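Local coordinates for protein Pbp related beta-lactamase (Pyrococcus abyssi, PDB 2QMI) that probably cleaves peptides as a serine hydrolase of the penicillin-binding protein and beta-lactamase family, assembled into a self-compartmentalizing octamer, at residues S25-G30 / K246-Y251; I60-T65 / F158-T163; A119-M124 / G304-Y309; V178-Y183 / I231-G236; R361-V366 / V381-D386. One frame throughout, in Å; residues are numbered along the deposited sequence.

Contact 1. Residues S25-G30 / K246-Y251; sequences SIIKDG and KYLKMY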
# COMPACT_ATOMS: atom_id res chain seq x y z
N SER A 25 -42.21 -23.79 -6.98
CA SER A 25 -43.54 -24.39 -6.96
C SER A 25 -43.55 -25.48 -8.03
O SER A 25 -42.90 -25.34 -9.06
CB SER A 25 -44.63 -23.35 -7.22
OG SER A 25 -44.48 -22.75 -8.50
N ILE A 26 -44.25 -26.58 -7.76
CA ILE A 26 -44.31 -27.69 -8.72
C ILE A 26 -45.75 -28.03 -9.10
O ILE A 26 -46.62 -28.13 -8.23
CB ILE A 26 -43.67 -28.97 -8.16
CG1 ILE A 26 -42.25 -28.68 -7.66
CG2 ILE A 26 -43.60 -30.03 -9.25
CD1 ILE A 26 -41.54 -29.92 -7.15
N ILE A 27 -45.97 -28.22 -10.39
CA ILE A 27 -47.29 -28.55 -10.92
C ILE A 27 -47.32 -29.97 -11.48
O ILE A 27 -46.55 -30.31 -12.38
CB ILE A 27 -47.71 -27.62 -12.07
CG1 ILE A 27 -47.44 -26.17 -11.72
CG2 ILE A 27 -49.18 -27.83 -12.38
CD1 ILE A 27 -47.72 -25.23 -12.85
N LYS A 28 -48.23 -30.78 -10.94
CA LYS A 28 -48.44 -32.15 -11.39
C LYS A 28 -49.84 -32.10 -11.99
O LYS A 28 -50.84 -32.03 -11.26
CB LYS A 28 -48.43 -33.11 -10.20
CG LYS A 28 -48.50 -34.59 -10.56
CD LYS A 28 -47.11 -35.18 -10.72
CE LYS A 28 -47.16 -36.70 -10.76
NZ LYS A 28 -48.00 -37.22 -11.88
N ASP A 29 -49.89 -32.13 -13.32
CA ASP A 29 -51.13 -32.04 -14.10
C ASP A 29 -51.95 -30.77 -13.79
O ASP A 29 -51.62 -29.68 -14.30
CB ASP A 29 -52.00 -33.32 -13.98
CG ASP A 29 -52.30 -33.73 -12.55
OD1 ASP A 29 -53.02 -32.99 -11.85
OD2 ASP A 29 -51.82 -34.81 -12.13
N GLY A 30 -52.98 -30.88 -12.96
CA GLY A 30 -53.79 -29.71 -12.68
C GLY A 30 -53.74 -29.16 -11.26
O GLY A 30 -54.68 -28.50 -10.81
N LYS A 246 -50.05 -20.70 -11.57
CA LYS A 246 -51.35 -20.48 -12.20
C LYS A 246 -51.10 -20.18 -13.67
O LYS A 246 -51.87 -20.61 -14.54
CB LYS A 246 -52.06 -19.29 -11.56
CG LYS A 246 -52.43 -19.48 -10.10
CD LYS A 246 -52.99 -18.19 -9.52
CE LYS A 246 -53.40 -18.38 -8.08
NZ LYS A 246 -53.82 -17.10 -7.47
N TYR A 247 -50.03 -19.44 -13.93
CA TYR A 247 -49.65 -19.05 -15.28
C TYR A 247 -49.24 -20.27 -16.10
O TYR A 247 -49.64 -20.41 -17.26
CB TYR A 247 -48.49 -18.04 -15.21
CG TYR A 247 -48.03 -17.53 -16.55
CD1 TYR A 247 -48.90 -16.85 -17.41
CD2 TYR A 247 -46.71 -17.70 -16.97
CE1 TYR A 247 -48.47 -16.36 -18.64
CE2 TYR A 247 -46.27 -17.22 -18.19
CZ TYR A 247 -47.16 -16.55 -19.02
OH TYR A 247 -46.72 -16.08 -20.24
N LEU A 248 -48.44 -21.14 -15.50
CA LEU A 248 -47.99 -22.35 -16.18
C LEU A 248 -49.19 -23.26 -16.45
O LEU A 248 -49.28 -23.88 -17.51
CB LEU A 248 -46.95 -23.08 -15.32
CG LEU A 248 -45.53 -22.51 -15.43
CD1 LEU A 248 -44.64 -23.00 -14.29
CD2 LEU A 248 -44.96 -22.90 -16.78
N LYS A 249 -50.11 -23.32 -15.49
CA LYS A 249 -51.32 -24.14 -15.58
C LYS A 249 -52.05 -23.91 -16.91
O LYS A 249 -52.52 -24.84 -17.55
CB LYS A 249 -52.24 -23.82 -14.39
CG LYS A 249 -53.53 -24.62 -14.31
CD LYS A 249 -54.31 -24.26 -13.03
CE LYS A 249 -55.62 -25.05 -12.89
NZ LYS A 249 -55.40 -26.55 -12.94
N MET A 250 -52.12 -22.65 -17.32
CA MET A 250 -52.79 -22.29 -18.56
C MET A 250 -52.16 -23.00 -19.76
O MET A 250 -52.87 -23.61 -20.56
CB MET A 250 -52.74 -20.78 -18.78
CG MET A 250 -53.59 -20.32 -19.94
SD MET A 250 -52.95 -18.85 -20.74
CE MET A 250 -51.61 -19.57 -21.70
N TYR A 251 -50.84 -22.91 -19.89
CA TYR A 251 -50.16 -23.54 -21.01
C TYR A 251 -50.31 -25.06 -20.96
O TYR A 251 -50.66 -25.69 -21.96
CB TYR A 251 -48.67 -23.17 -21.01
CG TYR A 251 -48.38 -21.70 -21.30
CD1 TYR A 251 -48.49 -21.19 -22.59
CD2 TYR A 251 -48.02 -20.83 -20.28
CE1 TYR A 251 -48.24 -19.84 -22.86
CE2 TYR A 251 -47.77 -19.48 -20.53
CZ TYR A 251 -47.88 -18.99 -21.82
OH TYR A 251 -47.68 -17.65 -22.06
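I27 meets L248 where helix 241-252 packs on the antiparallel sheet of the beta-lactamase-type domain. I27 belongs to strand 21-28, next to strand 31-38, the outermost of the sheet within this chain.

The apolar part is small and tight. I27 turns its CB toward the helix. Its CG1 is anti to the carbonyl carbon (chi1 -46°), and CD1 at the end of that branch reaches L248 CB at 3.4 Å. This is closer than usual for two carbons. The same CD1 lies 4.0 Å from K249 N, so it also lies beside the helix backbone. L248 also touches A324 of strand 321-327, so the helix rests on two neighbouring strands.

The polar part lies at the turn after strand 21-28. The K249 chain is extended until chi4, where it bends. Its ammonium is shared between a salt bridge to E253 and a hydrogen bond to the turn. In that bond K249 NZ gives to G30 O at 3.0 Å, coming from above the carbonyl plane with a C=O...N angle of 106°.

Contact 2. Residues I60-T65 / F158-T163; sequences ITKSFT and FFYLNT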
# COMPACT_ATOMS: atom_id res chain seq x y z
N ILE A 60 -38.66 -13.71 -18.23
CA ILE A 60 -39.80 -14.63 -18.23
C ILE A 60 -41.01 -13.77 -18.62
O ILE A 60 -42.06 -14.29 -19.02
CB ILE A 60 -40.01 -15.28 -16.85
CG1 ILE A 60 -38.78 -16.11 -16.49
CG2 ILE A 60 -41.25 -16.18 -16.88
CD1 ILE A 60 -38.86 -16.79 -15.13
N THR A 61 -40.82 -12.46 -18.52
CA THR A 61 -41.86 -11.50 -18.89
C THR A 61 -42.10 -11.62 -20.39
O THR A 61 -43.21 -11.40 -20.86
CB THR A 61 -41.42 -10.03 -18.58
OG1 THR A 61 -41.14 -9.88 -17.18
CG2 THR A 61 -42.52 -9.05 -18.97
N LYS A 62 -41.06 -11.97 -21.15
CA LYS A 62 -41.19 -12.10 -22.60
C LYS A 62 -42.34 -13.01 -23.03
O LYS A 62 -43.02 -12.72 -24.01
CB LYS A 62 -39.88 -12.57 -23.23
CG LYS A 62 -38.79 -11.48 -23.30
CD LYS A 62 -37.57 -11.96 -24.09
CE LYS A 62 -36.48 -10.90 -24.17
NZ LYS A 62 -35.91 -10.54 -22.84
N SER A 63 -42.56 -14.12 -22.31
CA SER A 63 -43.66 -15.01 -22.69
C SER A 63 -45.00 -14.26 -22.60
O SER A 63 -45.88 -14.45 -23.44
CB SER A 63 -43.67 -16.27 -21.80
OG SER A 63 -43.84 -15.99 -20.42
N PHE A 64 -45.14 -13.40 -21.60
CA PHE A 64 -46.35 -12.61 -21.43
C PHE A 64 -46.54 -11.69 -22.63
O PHE A 64 -47.62 -11.62 -23.21
CB PHE A 64 -46.27 -11.79 -20.15
CG PHE A 64 -46.37 -12.60 -18.90
CD1 PHE A 64 -47.56 -12.64 -18.18
CD2 PHE A 64 -45.29 -13.33 -18.44
CE1 PHE A 64 -47.67 -13.38 -17.01
CE2 PHE A 64 -45.38 -14.08 -17.27
CZ PHE A 64 -46.58 -14.10 -16.55
N THR A 65 -45.48 -10.98 -23.01
CA THR A 65 -45.53 -10.08 -24.14
C THR A 65 -45.96 -10.84 -25.40
O THR A 65 -46.75 -10.33 -26.20
CB THR A 65 -44.16 -9.43 -24.39
OG1 THR A 65 -43.82 -8.58 -23.29
CG2 THR A 65 -44.18 -8.61 -25.68
N PHE A 158 -30.26 -15.95 -35.52
CA PHE A 158 -30.76 -15.69 -34.18
C PHE A 158 -29.78 -14.87 -33.33
O PHE A 158 -28.63 -15.25 -33.14
CB PHE A 158 -31.05 -17.03 -33.47
CG PHE A 158 -31.59 -16.88 -32.07
CD1 PHE A 158 -32.94 -16.66 -31.84
CD2 PHE A 158 -30.73 -16.93 -30.97
CE1 PHE A 158 -33.44 -16.51 -30.55
CE2 PHE A 158 -31.22 -16.77 -29.66
CZ PHE A 158 -32.58 -16.56 -29.46
N PHE A 159 -30.25 -13.73 -32.85
CA PHE A 159 -29.47 -12.86 -31.98
C PHE A 159 -30.45 -12.42 -30.90
O PHE A 159 -31.43 -11.74 -31.21
CB PHE A 159 -28.94 -11.62 -32.73
CG PHE A 159 -27.85 -11.92 -33.73
CD1 PHE A 159 -26.58 -12.33 -33.30
CD2 PHE A 159 -28.08 -11.77 -35.10
CE1 PHE A 159 -25.57 -12.59 -34.22
CE2 PHE A 159 -27.06 -12.04 -36.03
CZ PHE A 159 -25.81 -12.45 -35.59
N TYR A 160 -30.22 -12.81 -29.66
CA TYR A 160 -31.10 -12.42 -28.57
C TYR A 160 -31.08 -10.90 -28.46
O TYR A 160 -30.06 -10.30 -28.13
CB TYR A 160 -30.63 -13.05 -27.26
CG TYR A 160 -31.65 -13.01 -26.14
CD1 TYR A 160 -32.78 -13.83 -26.16
CD2 TYR A 160 -31.48 -12.16 -25.05
CE1 TYR A 160 -33.70 -13.80 -25.12
CE2 TYR A 160 -32.39 -12.12 -24.01
CZ TYR A 160 -33.50 -12.95 -24.05
OH TYR A 160 -34.39 -12.93 -23.00
N LEU A 161 -32.22 -10.29 -28.74
CA LEU A 161 -32.34 -8.83 -28.72
C LEU A 161 -33.43 -8.34 -27.78
O LEU A 161 -34.62 -8.47 -28.09
CB LEU A 161 -32.63 -8.34 -30.14
CG LEU A 161 -32.76 -6.84 -30.38
CD1 LEU A 161 -31.41 -6.17 -30.13
CD2 LEU A 161 -33.22 -6.59 -31.81
N ASN A 162 -33.04 -7.78 -26.64
CA ASN A 162 -34.02 -7.27 -25.68
C ASN A 162 -34.82 -6.11 -26.27
O ASN A 162 -36.00 -5.96 -25.99
CB ASN A 162 -33.33 -6.79 -24.40
CG ASN A 162 -32.95 -7.94 -23.48
OD1 ASN A 162 -33.78 -8.79 -23.14
ND2 ASN A 162 -31.69 -7.96 -23.05
N THR A 163 -34.16 -5.29 -27.09
CA THR A 163 -34.83 -4.16 -27.73
C THR A 163 -35.96 -4.70 -28.62
O THR A 163 -36.91 -3.98 -28.94
CB THR A 163 -33.83 -3.34 -28.58
OG1 THR A 163 -32.82 -2.78 -27.72
CG2 THR A 163 -34.54 -2.22 -29.32
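K62 brings NZ to Y160 and N162 in what looks like the active site of an SxxK serine hydrolase. The motif is inferred from the pattern: S59 and K62 would supply SxxK, and Y160 and N162 fit the YxN element.

K62 and Y160 approach from opposite directions. The lysine comes from helix 61-74 and the phenol from the loop before helix 162-176. They meet at their ends, with K62 CE 3.1 Å from Y160 OH and K62 NZ 2.8 Å from the same oxygen. Y160 OH has its hydrogen bond to S59 OG. N162 crosses the lysine at about a right angle and offers its amide oxygen.

The K62 chain bends at its last torsion (chi4 63°), which directs NZ to these groups. NZ also bonds to S59 OG and D234 O, so several oxygens fix its position. R441 of the second subunit packs on Y160. K62 NZ reaches N162 OD1 at 2.8 Å, nearly in line with the amide C=O at 168°.

Contact 3. Residues A119-M124 / G304-Y309; sequences AFIDGM and GSVGMY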
# COMPACT_ATOMS: atom_id res chain seq x y z
N ALA A 119 -25.93 -2.53 -20.13
CA ALA A 119 -25.47 -1.21 -19.70
C ALA A 119 -26.40 -0.59 -18.65
O ALA A 119 -25.93 -0.02 -17.67
CB ALA A 119 -25.35 -0.28 -20.89
N PHE A 120 -27.71 -0.71 -18.87
CA PHE A 120 -28.69 -0.16 -17.94
C PHE A 120 -28.56 -0.74 -16.54
O PHE A 120 -28.32 -0.02 -15.57
CB PHE A 120 -30.11 -0.41 -18.45
CG PHE A 120 -31.19 -0.03 -17.45
CD1 PHE A 120 -31.35 1.29 -17.04
CD2 PHE A 120 -32.03 -1.00 -16.92
CE1 PHE A 120 -32.34 1.64 -16.12
CE2 PHE A 120 -33.02 -0.66 -15.99
CZ PHE A 120 -33.18 0.66 -15.60
N ILE A 121 -28.73 -2.06 -16.44
CA ILE A 121 -28.65 -2.73 -15.15
C ILE A 121 -27.30 -2.54 -14.46
O ILE A 121 -27.25 -2.32 -13.25
CB ILE A 121 -28.97 -4.23 -15.30
CG1 ILE A 121 -30.42 -4.39 -15.77
CG2 ILE A 121 -28.76 -4.96 -13.98
CD1 ILE A 121 -30.82 -5.80 -16.10
N ASP A 122 -26.22 -2.61 -15.22
CA ASP A 122 -24.88 -2.45 -14.65
C ASP A 122 -24.73 -1.12 -13.91
O ASP A 122 -24.27 -1.09 -12.77
CB ASP A 122 -23.82 -2.54 -15.75
CG ASP A 122 -22.40 -2.58 -15.19
OD1 ASP A 122 -22.06 -3.57 -14.52
OD2 ASP A 122 -21.64 -1.61 -15.41
N GLY A 123 -25.13 -0.03 -14.55
CA GLY A 123 -25.01 1.27 -13.91
C GLY A 123 -25.94 1.42 -12.72
O GLY A 123 -25.61 2.10 -11.75
N MET A 124 -27.09 0.78 -12.79
CA MET A 124 -28.07 0.86 -11.71
C MET A 124 -27.62 0.14 -10.44
O MET A 124 -28.24 0.30 -9.40
CB MET A 124 -29.41 0.30 -12.19
CG MET A 124 -30.62 1.16 -11.86
SD MET A 124 -30.50 2.89 -12.41
CE MET A 124 -30.15 2.66 -14.12
N GLY A 304 -34.77 -15.94 -16.76
CA GLY A 304 -34.82 -14.50 -16.65
C GLY A 304 -33.79 -13.96 -15.67
O GLY A 304 -33.49 -14.59 -14.66
N SER A 305 -33.24 -12.79 -15.97
CA SER A 305 -32.27 -12.20 -15.08
C SER A 305 -32.22 -10.68 -15.17
O SER A 305 -32.21 -10.11 -16.26
CB SER A 305 -30.87 -12.74 -15.38
OG SER A 305 -29.91 -12.04 -14.61
N VAL A 306 -32.22 -10.02 -14.01
CA VAL A 306 -32.13 -8.57 -13.98
C VAL A 306 -30.94 -8.20 -13.08
O VAL A 306 -30.86 -7.09 -12.56
CB VAL A 306 -33.43 -7.92 -13.45
CG1 VAL A 306 -34.40 -7.75 -14.59
CG2 VAL A 306 -34.05 -8.79 -12.38
N GLY A 307 -30.03 -9.15 -12.93
CA GLY A 307 -28.85 -8.92 -12.11
C GLY A 307 -29.01 -9.35 -10.67
O GLY A 307 -28.39 -10.33 -10.25
N MET A 308 -29.84 -8.64 -9.91
CA MET A 308 -30.04 -8.98 -8.50
C MET A 308 -31.18 -9.99 -8.27
O MET A 308 -31.39 -10.41 -7.14
CB MET A 308 -30.28 -7.72 -7.67
CG MET A 308 -31.67 -7.11 -7.80
SD MET A 308 -31.92 -6.21 -9.33
CE MET A 308 -32.48 -7.40 -10.31
N TYR A 309 -31.91 -10.33 -9.33
CA TYR A 309 -33.00 -11.32 -9.24
C TYR A 309 -32.89 -12.18 -10.49
O TYR A 309 -32.55 -11.67 -11.55
CB TYR A 309 -34.40 -10.67 -9.27
CG TYR A 309 -34.78 -9.75 -8.12
CD1 TYR A 309 -35.05 -10.26 -6.84
CD2 TYR A 309 -34.91 -8.39 -8.33
CE1 TYR A 309 -35.45 -9.40 -5.81
CE2 TYR A 309 -35.31 -7.53 -7.31
CZ TYR A 309 -35.57 -8.03 -6.05
OH TYR A 309 -35.94 -7.15 -5.06
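With chi1 at -64° and chi2 extended, I121 puts CD1 and CG2 against V306. This chi1 sets CG1 anti to the carbonyl carbon and CG2 anti to the backbone N. CB points from helix 116-124 toward the loop after strand 297-305.

CD1 at the end of the longer branch lies 3.7 Å from V306 CA and 4.3 Å from V306 CB. CG2 of the shorter branch lies beside the backbone of the loop. It comes to 4.4 Å from G307 CA, where glycine has no side chain to stand between. CG2 also lies near V306 O, but the place of that oxygen is less sure.

The loop is the turn between strands 297-305 and 310-316. V306 N gives a hydrogen bond to Y309 O at 3.0 Å, which closes the turn. G307 has a positive phi of 93°, a conformation that suits glycine. A weak bond from G307 N to S305 OG adds to the fold of the loop.

The contact joins helix 116-124 to this turn of the sheet in the beta-lactamase-type domain. Strand 297-305 carries H302, which probably belongs to the K(T/S)G-type motif of the active site. Other faces of the helix meet neighbours: F120 packs on Y40 of the third subunit and D122 on F397 of the second.

The chemistry across the contact is methyl against backbone and valine, so shape rather than directional bonding fits the helix to the turn.

Contact 4. Residues V178-Y183 / I231-G236; sequences VSYEEY and ITADGG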
# COMPACT_ATOMS: atom_id res chain seq x y z
N VAL A 178 -54.13 1.09 -25.24
CA VAL A 178 -53.78 1.33 -23.84
C VAL A 178 -52.29 1.08 -23.58
O VAL A 178 -51.55 0.68 -24.48
CB VAL A 178 -54.63 0.45 -22.87
CG1 VAL A 178 -56.11 0.85 -22.96
CG2 VAL A 178 -54.47 -1.02 -23.22
N SER A 179 -51.84 1.33 -22.36
CA SER A 179 -50.43 1.11 -22.04
C SER A 179 -50.14 -0.38 -22.01
O SER A 179 -51.05 -1.19 -21.80
CB SER A 179 -50.08 1.73 -20.68
OG SER A 179 -50.62 0.96 -19.62
N TYR A 180 -48.88 -0.74 -22.23
CA TYR A 180 -48.46 -2.15 -22.22
C TYR A 180 -48.74 -2.79 -20.86
O TYR A 180 -49.19 -3.93 -20.78
CB TYR A 180 -46.96 -2.27 -22.52
CG TYR A 180 -46.40 -3.65 -22.21
CD1 TYR A 180 -46.68 -4.74 -23.03
CD2 TYR A 180 -45.66 -3.87 -21.04
CE1 TYR A 180 -46.25 -6.02 -22.71
CE2 TYR A 180 -45.22 -5.15 -20.71
CZ TYR A 180 -45.52 -6.22 -21.54
OH TYR A 180 -45.12 -7.50 -21.19
N GLU A 181 -48.46 -2.04 -19.80
CA GLU A 181 -48.68 -2.54 -18.46
C GLU A 181 -50.14 -2.85 -18.18
O GLU A 181 -50.45 -3.91 -17.64
CB GLU A 181 -48.13 -1.55 -17.43
CG GLU A 181 -46.63 -1.35 -17.53
CD GLU A 181 -46.24 -0.07 -18.26
OE1 GLU A 181 -46.85 0.25 -19.30
OE2 GLU A 181 -45.31 0.61 -17.78
N GLU A 182 -51.05 -1.94 -18.53
CA GLU A 182 -52.46 -2.20 -18.29
C GLU A 182 -53.02 -3.29 -19.20
O GLU A 182 -53.98 -3.97 -18.85
CB GLU A 182 -53.31 -0.91 -18.40
CG GLU A 182 -53.28 -0.17 -19.73
CD GLU A 182 -54.05 1.18 -19.67
OE1 GLU A 182 -55.27 1.17 -19.36
OE2 GLU A 182 -53.42 2.24 -19.94
N TYR A 183 -52.42 -3.49 -20.37
CA TYR A 183 -52.91 -4.54 -21.26
C TYR A 183 -52.60 -5.92 -20.65
O TYR A 183 -53.45 -6.82 -20.68
CB TYR A 183 -52.27 -4.46 -22.64
CG TYR A 183 -52.93 -5.40 -23.63
CD1 TYR A 183 -54.11 -5.05 -24.29
CD2 TYR A 183 -52.41 -6.68 -23.85
CE1 TYR A 183 -54.76 -5.94 -25.13
CE2 TYR A 183 -53.06 -7.59 -24.70
CZ TYR A 183 -54.23 -7.21 -25.33
OH TYR A 183 -54.90 -8.10 -26.13
N ILE A 231 -37.66 -1.04 -16.82
CA ILE A 231 -37.79 -2.04 -17.88
C ILE A 231 -39.24 -2.58 -17.87
O ILE A 231 -39.86 -2.65 -16.82
CB ILE A 231 -36.73 -3.16 -17.63
CG1 ILE A 231 -36.70 -4.16 -18.77
CG2 ILE A 231 -37.03 -3.87 -16.33
CD1 ILE A 231 -35.54 -5.15 -18.64
N THR A 232 -39.78 -2.94 -19.04
CA THR A 232 -41.17 -3.42 -19.10
C THR A 232 -41.46 -4.70 -19.90
O THR A 232 -41.47 -5.79 -19.34
CB THR A 232 -42.11 -2.32 -19.65
OG1 THR A 232 -41.59 -1.82 -20.89
CG2 THR A 232 -42.24 -1.18 -18.66
N ALA A 233 -41.72 -4.55 -21.20
CA ALA A 233 -42.05 -5.67 -22.08
C ALA A 233 -40.97 -6.75 -22.22
O ALA A 233 -41.28 -7.92 -22.43
CB ALA A 233 -42.44 -5.15 -23.46
N ASP A 234 -39.70 -6.36 -22.12
CA ASP A 234 -38.59 -7.30 -22.25
C ASP A 234 -38.21 -8.01 -20.94
O ASP A 234 -37.46 -8.98 -20.96
CB ASP A 234 -37.37 -6.60 -22.84
CG ASP A 234 -36.95 -5.39 -22.05
OD1 ASP A 234 -37.81 -4.77 -21.38
OD2 ASP A 234 -35.76 -5.04 -22.10
N GLY A 235 -38.71 -7.52 -19.80
CA GLY A 235 -38.39 -8.18 -18.55
C GLY A 235 -38.57 -7.39 -17.26
O GLY A 235 -37.68 -7.40 -16.42
N GLY A 236 -39.72 -6.74 -17.08
CA GLY A 236 -39.93 -5.95 -15.88
C GLY A 236 -41.00 -6.42 -14.91
O GLY A 236 -41.35 -5.71 -13.97
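The Y180 ring packs on A233, and this is the tight part of the contact. A233 CB lies over one face of the ring, 3.9 Å from its centroid and 14° off the normal, as a CH-pi contact. A233 CA also comes close, at 3.5 Å from Y180 CE2. The ring gets there with CG anti to its own N (chi1 167°).

The other part is looser. E181 is partly exposed, and its chain bends at chi2. E181 OE2 comes only to 3.7 Å from the T232 CG2 methyl.

Each side is braced from within. S179 and E182 form a capping box at the start of helix 180-189, with S179 N giving to E182 OE2 at 3.0 Å. In the loop, T232 O accepts from both G235 N and G236 N.

T65 of helix 61-74 bonds to Y180 OH and to A233 O, tying both segments to that helix. Y180 also touches I172 of helix 162-176. The loop itself runs between strands 222-225 and 238-239.

Contact 5. Residues R361-V366 / V381-D386; sequences RILKKV and VKVDGD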
# COMPACT_ATOMS: atom_id res chain seq x y z
N ARG A 361 -19.50 -31.59 -10.32
CA ARG A 361 -19.01 -32.43 -9.22
C ARG A 361 -17.68 -33.08 -9.57
O ARG A 361 -16.77 -33.09 -8.75
CB ARG A 361 -20.04 -33.51 -8.87
CG ARG A 361 -19.57 -34.47 -7.77
CD ARG A 361 -20.68 -35.44 -7.35
NE ARG A 361 -21.34 -36.04 -8.51
CZ ARG A 361 -20.80 -36.96 -9.30
NH1 ARG A 361 -19.58 -37.41 -9.06
NH2 ARG A 361 -21.48 -37.42 -10.35
N ILE A 362 -17.58 -33.63 -10.78
CA ILE A 362 -16.34 -34.28 -11.21
C ILE A 362 -15.18 -33.28 -11.32
O ILE A 362 -14.07 -33.57 -10.89
CB ILE A 362 -16.52 -34.99 -12.58
CG1 ILE A 362 -17.66 -36.02 -12.50
CG2 ILE A 362 -15.23 -35.67 -12.99
CD1 ILE A 362 -17.56 -36.93 -11.29
N LEU A 363 -15.44 -32.10 -11.88
CA LEU A 363 -14.41 -31.08 -12.02
C LEU A 363 -13.91 -30.57 -10.68
O LEU A 363 -12.73 -30.22 -10.55
CB LEU A 363 -14.94 -29.90 -12.84
CG LEU A 363 -15.18 -30.18 -14.32
CD1 LEU A 363 -15.97 -29.02 -14.94
CD2 LEU A 363 -13.83 -30.38 -15.03
N LYS A 364 -14.79 -30.51 -9.68
CA LYS A 364 -14.37 -30.03 -8.36
C LYS A 364 -13.25 -30.89 -7.80
O LYS A 364 -12.44 -30.42 -7.01
CB LYS A 364 -15.54 -30.05 -7.36
CG LYS A 364 -16.46 -28.84 -7.39
CD LYS A 364 -17.07 -28.60 -5.99
CE LYS A 364 -18.16 -27.53 -5.99
NZ LYS A 364 -19.45 -28.04 -6.55
N LYS A 365 -13.22 -32.16 -8.20
CA LYS A 365 -12.20 -33.09 -7.72
C LYS A 365 -10.79 -32.78 -8.24
O LYS A 365 -9.80 -33.15 -7.62
CB LYS A 365 -12.56 -34.51 -8.15
CG LYS A 365 -13.93 -35.03 -7.72
CD LYS A 365 -14.07 -36.49 -8.15
CE LYS A 365 -15.42 -37.11 -7.80
NZ LYS A 365 -15.49 -38.51 -8.32
N VAL A 366 -10.72 -32.09 -9.37
CA VAL A 366 -9.46 -31.78 -10.01
C VAL A 366 -8.75 -30.52 -9.49
O VAL A 366 -7.57 -30.31 -9.79
CB VAL A 366 -9.68 -31.70 -11.55
CG1 VAL A 366 -8.75 -30.71 -12.20
CG2 VAL A 366 -9.48 -33.08 -12.15
N VAL A 381 -4.44 -26.17 -9.64
CA VAL A 381 -5.54 -26.28 -10.57
C VAL A 381 -6.79 -25.63 -9.99
O VAL A 381 -7.21 -25.92 -8.86
CB VAL A 381 -5.84 -27.76 -10.90
CG1 VAL A 381 -7.16 -27.88 -11.65
CG2 VAL A 381 -4.71 -28.33 -11.75
N LYS A 382 -7.37 -24.71 -10.76
CA LYS A 382 -8.57 -24.01 -10.35
C LYS A 382 -9.56 -24.13 -11.51
O LYS A 382 -9.18 -23.98 -12.67
CB LYS A 382 -8.26 -22.55 -10.07
N VAL A 383 -10.82 -24.40 -11.19
CA VAL A 383 -11.84 -24.52 -12.23
C VAL A 383 -12.59 -23.19 -12.38
O VAL A 383 -12.75 -22.44 -11.41
CB VAL A 383 -12.85 -25.63 -11.90
CG1 VAL A 383 -13.96 -25.66 -12.95
CG2 VAL A 383 -12.15 -26.97 -11.86
N ASP A 384 -13.04 -22.90 -13.59
CA ASP A 384 -13.81 -21.68 -13.84
C ASP A 384 -14.98 -21.98 -14.75
O ASP A 384 -14.88 -21.89 -15.98
CB ASP A 384 -12.96 -20.59 -14.47
CG ASP A 384 -13.72 -19.30 -14.61
OD1 ASP A 384 -14.26 -18.83 -13.58
OD2 ASP A 384 -13.80 -18.76 -15.75
N GLY A 385 -16.11 -22.30 -14.13
CA GLY A 385 -17.28 -22.62 -14.92
C GLY A 385 -16.97 -23.90 -15.67
O GLY A 385 -16.86 -24.97 -15.07
N ASP A 386 -16.77 -23.78 -16.98
CA ASP A 386 -16.50 -24.94 -17.82
C ASP A 386 -15.02 -25.15 -18.17
O ASP A 386 -14.66 -26.14 -18.80
CB ASP A 386 -17.30 -24.80 -19.12
CG ASP A 386 -17.59 -26.12 -19.78
OD1 ASP A 386 -16.62 -26.84 -20.11
OD2 ASP A 386 -18.78 -26.45 -19.96
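V366 lays its CG1 against CG1 of V381 at 3.3 Å, tighter than usual for two methyls. The two side chains meet at a slant. V381 has CG1 anti to its backbone N (chi1 169°), and this brings the methyl up to V366. The same V381 CG1 comes to 3.1 Å from V366 O, so it touches both side chain and backbone. V366 O has its own hydrogen bond from Y370 OH.

Two residues further along strand 378-384, V383 points toward the helix as well. Its CG2 lies 3.6 Å from L363 O and 4.2 Å from L363 CB. L363 extends past it, and its CD1 approaches G385 O at 4.1 Å.

The strand belongs to the closed eight-stranded antiparallel barrel of the octamerisation domain. Helix 355-364 and the residues after it lead into that barrel. L363 and V366 also touch I413 of strand 412-419, and V366 and V381 both touch F428 of strand 422-431. D386 makes a salt bridge to R359 and a weak hydrogen bond to G421 N of the second subunit.

The side chains that meet are aliphatic, and their methyls also lie against backbone carbonyl oxygens. Packing, not hydrogen bonding, joins the two segments. Charged groups such as D386 find their partners beyond it.

Contacts 1 to 4 lie in the beta-lactamase-type domain and contact 5 in the octamerisation domain. Contact 5 comes last in the chain, its centre about 41 Å from that of contact 4. Contacts 2 and 4 are about 12 Å apart between centres. T65 OG1 of contact 2 ties them, probably bonding to Y180 OH and A233 O of contact 4. Contact 3 touches both, through I60 with G304 and through V306 with G235. Contact 1 joins contact 2 through Y247 and S63, and shares a sheet with contact 3. Contacts 1 and 3 cross along the chain. The probable active site thus draws on distant parts of the sequence. Contact 5 lies in the barrel domain and touches none of the others.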